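Local coordinates for protein alpha-1,3-glucanase (Paenibacillus glycanilyticus, PDB 6K0P) that probably hydrolyses the alpha-1,3-glucosidic linkages of alpha-1,3-glucan, as a family 87 glycoside hydrolase, and is captured here with nigerose bound, at residues Y136-L141 against R324-F329; A74-N79 against G238-K243. The protein carries 1 engineered substitution. All coordinates share one frame; numbering follows the deposited sequence.

Contact 1 of 2, residues Y136-L141 against R324-F329; sequences YEDAQL and RIKNTF. With GLC (alpha-D-glucopyranose), chain D.
The two backbones come closest at Glu137 and Asn327, whose CA atoms lie 7.4 Å apart, too far to pair as strands, and side chains and water fill the span. Asn327, in a left-handed backbone conformation just past the end of strand 319-326, sends its amide to Asp138: ND2 donates to OD2 at 3.0 Å and 162°. The bond lies in the plane of the amide but drops onto the carboxylate from above, the two groups being turned 79° apart. Water 1 makes a second link between the same residues, donating to Asp138 OD1 and to Asn327 OD1. Water 2 donates to Asp138 OD2 at 2.7 Å and accepts from Gln140 NE2 and Lys326 NZ. The lysine chain is bent at its third torsion (-92°), and NZ stays 4.4 Å from Asp138 OD2, so water does the joining.

Glu137 folds back at chi2, letting OE2 accept from the backbone N of Asp138, while OE1 lies 3.2 Å from Asn327 CB and is hydrogen-bonded to His305. Farther along, Gln140 O accepts from glucose O6 at 2.8 Å, so one strand serves both the polar network and the glycan pocket, where Glu218 also holds this sugar. Arg350 forms a salt bridge with Asp138, Glu171 one with Lys326, and Glu304 a hydrogen bond with Asn327 ND2. With an amide, an arginine, a nearby lysine and waters around it, the buried Asp138 is probably held as a carboxylate, and the two catalytic subdomains are joined here through a buried, partly water-mediated polar network.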
loop_
_atom_site.group_PDB
_atom_site.type_symbol
_atom_site.label_atom_id
_atom_site.label_comp_id
_atom_site.label_asym_id
_atom_site.label_seq_id
_atom_site.Cartn_x
_atom_site.Cartn_y
_atom_site.Cartn_z
ATOM N N TYR A 136 6.761 -12.294 -3.481
ATOM C CA TYR A 136 5.390 -12.773 -3.358
ATOM C C TYR A 136 4.496 -12.219 -4.462
ATOM O O TYR A 136 4.726 -11.131 -4.993
ATOM C CB TYR A 136 4.819 -12.424 -1.973
ATOM C CG TYR A 136 5.358 -13.366 -0.927
ATOM C CD1 TYR A 136 4.731 -14.579 -0.685
ATOM C CD2 TYR A 136 6.530 -13.083 -0.235
ATOM C CE1 TYR A 136 5.245 -15.489 0.224
ATOM C CE2 TYR A 136 7.044 -13.983 0.694
ATOM C CZ TYR A 136 6.394 -15.181 0.917
ATOM O OH TYR A 136 6.889 -16.091 1.827
ATOM N N GLU A 137 3.485 -13.004 -4.817
ATOM C CA GLU A 137 2.440 -12.555 -5.724
ATOM C C GLU A 137 1.155 -13.296 -5.375
ATOM O O GLU A 137 1.104 -14.078 -4.418
ATOM C CB GLU A 137 2.856 -12.712 -7.191
ATOM C CG GLU A 137 3.108 -11.379 -7.905
ATOM C CD GLU A 137 1.840 -10.574 -8.118
ATOM O OE1 GLU A 137 1.925 -9.337 -8.253
ATOM O OE2 GLU A 137 0.752 -11.187 -8.180
ATOM N N ASP A 138 0.099 -13.031 -6.143
ATOM C CA ASP A 138 -1.240 -13.448 -5.750
ATOM C C ASP A 138 -1.883 -14.311 -6.823
ATOM O O ASP A 138 -1.646 -14.132 -8.024
ATOM C CB ASP A 138 -2.163 -12.242 -5.538
ATOM C CG ASP A 138 -1.783 -11.391 -4.342
ATOM O OD1 ASP A 138 -0.846 -11.746 -3.578
ATOM O OD2 ASP A 138 -2.443 -10.338 -4.176
ATOM N N ALA A 139 -2.737 -15.229 -6.377
ATOM C CA ALA A 139 -3.590 -16.003 -7.271
ATOM C C ALA A 139 -5.035 -15.841 -6.823
ATOM O O ALA A 139 -5.334 -15.905 -5.626
ATOM C CB ALA A 139 -3.208 -17.487 -7.234
ATOM N N GLN A 140 -5.933 -15.636 -7.786
ATOM C CA GLN A 140 -7.343 -15.369 -7.519
ATOM C C GLN A 140 -8.196 -16.522 -8.034
ATOM O O GLN A 140 -7.976 -17.017 -9.144
ATOM C CB GLN A 140 -7.791 -14.074 -8.217
ATOM C CG GLN A 140 -7.006 -12.816 -7.827
ATOM C CD GLN A 140 -5.640 -12.719 -8.492
ATOM O OE1 GLN A 140 -5.431 -13.229 -9.591
ATOM N NE2 GLN A 140 -4.695 -12.085 -7.805
ATOM N N LEU A 141 -9.192 -16.934 -7.243
ATOM C CA LEU A 141 -10.009 -18.085 -7.615
ATOM C C LEU A 141 -11.407 -17.957 -7.028
ATOM O O LEU A 141 -11.561 -17.663 -5.841
ATOM C CB LEU A 141 -9.369 -19.374 -7.093
ATOM C CG LEU A 141 -10.019 -20.687 -7.524
ATOM C CD1 LEU A 141 -9.796 -20.896 -9.003
ATOM C CD2 LEU A 141 -9.415 -21.853 -6.724
ATOM N N ARG A 324 -9.336 -1.388 -3.940
ATOM C CA ARG A 324 -8.262 -2.319 -3.603
ATOM C C ARG A 324 -7.117 -2.043 -4.557
ATOM O O ARG A 324 -7.302 -2.103 -5.776
ATOM C CB ARG A 324 -8.708 -3.772 -3.786
ATOM C CG ARG A 324 -10.091 -4.050 -3.287
ATOM C CD ARG A 324 -10.535 -5.461 -3.624
ATOM N NE ARG A 324 -11.951 -5.566 -3.329
ATOM C CZ ARG A 324 -12.594 -6.701 -3.106
ATOM N NH1 ARG A 324 -11.943 -7.854 -3.164
ATOM N NH2 ARG A 324 -13.896 -6.674 -2.827
ATOM N N ILE A 325 -5.947 -1.739 -4.009
ATOM C CA ILE A 325 -4.761 -1.416 -4.791
ATOM C C ILE A 325 -3.716 -2.447 -4.403
ATOM O O ILE A 325 -3.208 -2.413 -3.281
ATOM C CB ILE A 325 -4.250 -0.008 -4.472
ATOM C CG1 ILE A 325 -5.377 1.013 -4.618
ATOM C CG2 ILE A 325 -3.055 0.334 -5.356
ATOM C CD1 ILE A 325 -5.071 2.327 -3.919
ATOM N N LYS A 326 -3.398 -3.368 -5.303
ATOM C CA LYS A 326 -2.499 -4.453 -4.932
ATOM C C LYS A 326 -1.400 -4.644 -5.963
ATOM O O LYS A 326 -1.640 -4.562 -7.171
ATOM C CB LYS A 326 -3.256 -5.772 -4.714
ATOM C CG LYS A 326 -4.120 -5.786 -3.442
ATOM C CD LYS A 326 -4.687 -7.187 -3.160
ATOM C CE LYS A 326 -6.051 -7.372 -3.788
ATOM N NZ LYS A 326 -6.501 -8.788 -3.642
ATOM N N ASN A 327 -0.184 -4.895 -5.470
ATOM C CA ASN A 327 0.918 -5.338 -6.313
ATOM C C ASN A 327 1.197 -4.332 -7.432
ATOM O O ASN A 327 1.185 -4.652 -8.621
ATOM C CB ASN A 327 0.664 -6.766 -6.815
ATOM C CG ASN A 327 0.208 -7.683 -5.698
ATOM O OD1 ASN A 327 0.845 -7.746 -4.642
ATOM N ND2 ASN A 327 -0.925 -8.357 -5.899
ATOM N N THR A 328 1.431 -3.091 -7.020
ATOM C CA THR A 328 1.826 -2.033 -7.944
ATOM C C THR A 328 3.330 -1.809 -7.863
ATOM O O THR A 328 4.012 -2.249 -6.930
ATOM C CB THR A 328 1.094 -0.714 -7.660
ATOM O OG1 THR A 328 1.429 -0.246 -6.346
ATOM C CG2 THR A 328 -0.423 -0.888 -7.743
ATOM N N PHE A 329 3.854 -1.103 -8.858
ATOM C CA PHE A 329 5.298 -0.934 -8.942
ATOM C C PHE A 329 5.803 0.378 -8.369
ATOM O O PHE A 329 7.018 0.532 -8.200
ATOM C CB PHE A 329 5.791 -1.225 -10.364
ATOM C CG PHE A 329 5.651 -2.674 -10.708
ATOM C CD1 PHE A 329 6.663 -3.571 -10.392
ATOM C CD2 PHE A 329 4.466 -3.162 -11.231
ATOM C CE1 PHE A 329 6.516 -4.921 -10.647
ATOM C CE2 PHE A 329 4.310 -4.518 -11.490
ATOM C CZ PHE A 329 5.339 -5.393 -11.195
HETATM C C1 GLC D . -7.760 -14.185 -15.373
HETATM C C2 GLC D . -6.250 -14.255 -15.461
HETATM C C3 GLC D . -5.601 -15.502 -14.847
HETATM C C4 GLC D . -6.274 -15.792 -13.545
HETATM C C5 GLC D . -7.734 -15.996 -13.820
HETATM C C6 GLC D . -8.506 -16.452 -12.589
HETATM O O1 GLC D . -8.299 -14.930 -16.361
HETATM O O2 GLC D . -5.870 -14.066 -16.800
HETATM O O3 GLC D . -4.296 -15.177 -14.453
HETATM O O4 GLC D . -5.736 -16.968 -13.013
HETATM O O5 GLC D . -8.222 -14.733 -14.161
HETATM O O6 GLC D . -8.422 -15.568 -11.499
HETATM O O HOH W 1 0.079 -9.397 -2.483
HETATM O O HOH W 2 -4.829 -10.105 -5.494
#

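Contact 2 of 2, residues A74-N79 against G238-K243; sequences AFVLRN and GPWYTK
Trp240 lays its indole against the start of strand 72-80, with Ala74 CB over one face in a CH-pi contact, 3.8 Å from the centroid of the six-membered ring and 15° off its normal, off centre and nearest CZ2. At the rim of the ring Phe75 O lies near the indole plane, 3.5 Å from CH2, and Val76 CG2 comes in obliquely, 3.9 Å from CZ2. With CG1 of Val76 anti to the backbone N (chi1 -179°), CG2 stands beside that N and is the methyl turned to the indole. The strand belongs to the antiparallel sheet of the first subdomain, whereas Trp240 comes from a turn of the second, a pectate-lyase-like parallel beta-helix, just ahead of its strand 242-245. Further out, NE1 is hydrogen-bonded to Glu173, whose backbone pairs with Ala74, and Trp302 meets the indole edge-to-face. Replacing Trp240 by an alanine would remove the whole indole, which is likely to open a gap beside Ala74 and Val76 and leave Glu173 without its NE1 donor. The turn carrying the tryptophan is itself pinned by Gly238 O, which accepts from Tyr241 N and Thr242 N, both at 2.9 Å. Beyond it Lys243 joins the glycan pocket, with a weak hydrogen bond from NZ to a glucose O5.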
loop_
_atom_site.group_PDB
_atom_site.type_symbol
_atom_site.label_atom_id
_atom_site.label_comp_id
_atom_site.label_asym_id
_atom_site.label_seq_id
_atom_site.Cartn_x
_atom_site.Cartn_y
_atom_site.Cartn_z
ATOM N N ALA A 74 -14.963 -17.052 -2.796
ATOM C CA ALA A 74 -13.854 -16.530 -3.579
ATOM C C ALA A 74 -12.643 -16.351 -2.684
ATOM O O ALA A 74 -12.773 -16.104 -1.480
ATOM C CB ALA A 74 -14.226 -15.194 -4.227
ATOM N N PHE A 75 -11.462 -16.462 -3.291
ATOM C CA PHE A 75 -10.225 -16.608 -2.532
ATOM C C PHE A 75 -9.080 -15.926 -3.255
ATOM O O PHE A 75 -8.992 -15.983 -4.488
ATOM C CB PHE A 75 -9.887 -18.094 -2.335
ATOM C CG PHE A 75 -10.976 -18.854 -1.639
ATOM C CD1 PHE A 75 -11.039 -18.876 -0.255
ATOM C CD2 PHE A 75 -11.977 -19.478 -2.366
ATOM C CE1 PHE A 75 -12.062 -19.533 0.392
ATOM C CE2 PHE A 75 -13.012 -20.124 -1.718
ATOM C CZ PHE A 75 -13.047 -20.163 -0.340
ATOM N N VAL A 76 -8.180 -15.318 -2.486
ATOM C CA VAL A 76 -6.911 -14.825 -3.015
ATOM C C VAL A 76 -5.787 -15.435 -2.187
ATOM O O VAL A 76 -5.758 -15.284 -0.957
ATOM C CB VAL A 76 -6.824 -13.290 -3.038
ATOM C CG1 VAL A 76 -5.473 -12.857 -3.619
ATOM C CG2 VAL A 76 -7.974 -12.695 -3.866
ATOM N N LEU A 77 -4.873 -16.134 -2.854
ATOM C CA LEU A 77 -3.739 -16.777 -2.201
ATOM C C LEU A 77 -2.477 -15.968 -2.485
ATOM O O LEU A 77 -2.011 -15.920 -3.628
ATOM C CB LEU A 77 -3.576 -18.200 -2.736
ATOM C CG LEU A 77 -2.560 -19.053 -1.985
ATOM C CD1 LEU A 77 -3.156 -19.511 -0.646
ATOM C CD2 LEU A 77 -2.174 -20.235 -2.859
ATOM N N ARG A 78 -1.916 -15.336 -1.452
ATOM C CA ARG A 78 -0.610 -14.699 -1.588
ATOM C C ARG A 78 0.449 -15.760 -1.345
ATOM O O ARG A 78 0.421 -16.452 -0.317
ATOM C CB ARG A 78 -0.422 -13.539 -0.608
ATOM C CG ARG A 78 0.847 -12.712 -0.879
ATOM C CD ARG A 78 0.922 -11.479 0.009
ATOM N NE ARG A 78 1.802 -10.439 -0.532
ATOM C CZ ARG A 78 3.018 -10.149 -0.061
ATOM N NH1 ARG A 78 3.545 -10.840 0.951
ATOM N NH2 ARG A 78 3.715 -9.164 -0.612
ATOM N N ASN A 79 1.367 -15.887 -2.298
ATOM C CA ASN A 79 2.263 -17.027 -2.351
ATOM C C ASN A 79 3.551 -16.630 -3.050
ATOM O O ASN A 79 3.628 -15.601 -3.725
ATOM C CB ASN A 79 1.601 -18.191 -3.105
ATOM C CG ASN A 79 1.469 -17.912 -4.591
ATOM O OD1 ASN A 79 2.386 -18.204 -5.368
ATOM N ND2 ASN A 79 0.336 -17.320 -4.992
ATOM N N GLY A 238 -18.964 -5.467 -10.941
ATOM C CA GLY A 238 -18.292 -5.837 -9.718
ATOM C C GLY A 238 -16.859 -6.220 -10.038
ATOM O O GLY A 238 -16.574 -6.761 -11.110
ATOM N N PRO A 239 -15.927 -5.937 -9.119
ATOM C CA PRO A 239 -14.502 -6.144 -9.443
ATOM C C PRO A 239 -14.102 -7.598 -9.667
ATOM O O PRO A 239 -13.122 -7.844 -10.383
ATOM C CB PRO A 239 -13.758 -5.514 -8.253
ATOM C CG PRO A 239 -14.760 -5.474 -7.145
ATOM C CD PRO A 239 -16.114 -5.287 -7.812
ATOM N N TRP A 240 -14.805 -8.566 -9.077
ATOM C CA TRP A 240 -14.525 -9.970 -9.376
ATOM C C TRP A 240 -15.029 -10.385 -10.749
ATOM O O TRP A 240 -14.671 -11.472 -11.221
ATOM C CB TRP A 240 -15.151 -10.880 -8.310
ATOM C CG TRP A 240 -14.280 -11.091 -7.099
ATOM C CD1 TRP A 240 -14.302 -10.374 -5.931
ATOM C CD2 TRP A 240 -13.258 -12.086 -6.940
ATOM N NE1 TRP A 240 -13.364 -10.876 -5.047
ATOM C CE2 TRP A 240 -12.706 -11.920 -5.648
ATOM C CE3 TRP A 240 -12.753 -13.102 -7.766
ATOM C CZ2 TRP A 240 -11.675 -12.733 -5.163
ATOM C CZ3 TRP A 240 -11.726 -13.906 -7.278
ATOM C CH2 TRP A 240 -11.204 -13.718 -5.991
ATOM N N TYR A 241 -15.854 -9.565 -11.401
ATOM C CA TYR A 241 -16.509 -9.966 -12.644
ATOM C C TYR A 241 -16.052 -9.174 -13.857
ATOM O O TYR A 241 -15.712 -9.773 -14.878
ATOM C CB TYR A 241 -18.031 -9.851 -12.496
ATOM C CG TYR A 241 -18.583 -10.712 -11.397
ATOM C CD1 TYR A 241 -18.576 -12.095 -11.511
ATOM C CD2 TYR A 241 -19.084 -10.145 -10.233
ATOM C CE1 TYR A 241 -19.078 -12.900 -10.488
ATOM C CE2 TYR A 241 -19.582 -10.929 -9.215
ATOM C CZ TYR A 241 -19.577 -12.302 -9.353
ATOM O OH TYR A 241 -20.074 -13.081 -8.332
ATOM N N THR A 242 -16.063 -7.844 -13.791
ATOM C CA THR A 242 -15.628 -7.014 -14.914
ATOM C C THR A 242 -14.131 -6.801 -14.770
ATOM O O THR A 242 -13.687 -6.147 -13.822
ATOM C CB THR A 242 -16.346 -5.670 -14.890
ATOM O OG1 THR A 242 -17.753 -5.877 -15.072
ATOM C CG2 THR A 242 -15.821 -4.756 -16.011
ATOM N N LYS A 243 -13.356 -7.347 -15.706
ATOM C CA LYS A 243 -11.898 -7.273 -15.672
ATOM C C LYS A 243 -11.414 -6.545 -16.915
ATOM O O LYS A 243 -11.580 -7.047 -18.033
ATOM C CB LYS A 243 -11.297 -8.681 -15.642
ATOM C CG LYS A 243 -11.753 -9.501 -14.437
ATOM C CD LYS A 243 -11.297 -10.954 -14.563
ATOM C CE LYS A 243 -11.799 -11.801 -13.399
ATOM N NZ LYS A 243 -11.200 -13.168 -13.463
#

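In the fold
Both contacts are buried and bind the same two subdomains: strands 137-143 and 72-80 are antiparallel neighbours in one sheet, and each faces a different part of the beta-helix. Their centres are 9 Å apart, and the strands are tied directly, Glu137 O lying 2.8 Å from Asn79 N in a probable hydrogen bond. Contact 1, nearer the centre of the chain, is polar, built on charged groups, an amide and ordered water. Contact 2 is mostly apolar, an indole set against small aliphatic groups, with no hydrogen bond crossing it. Each also holds a residue of the same glycan pocket, Gln140 in contact 1 and Lys243 in contact 2.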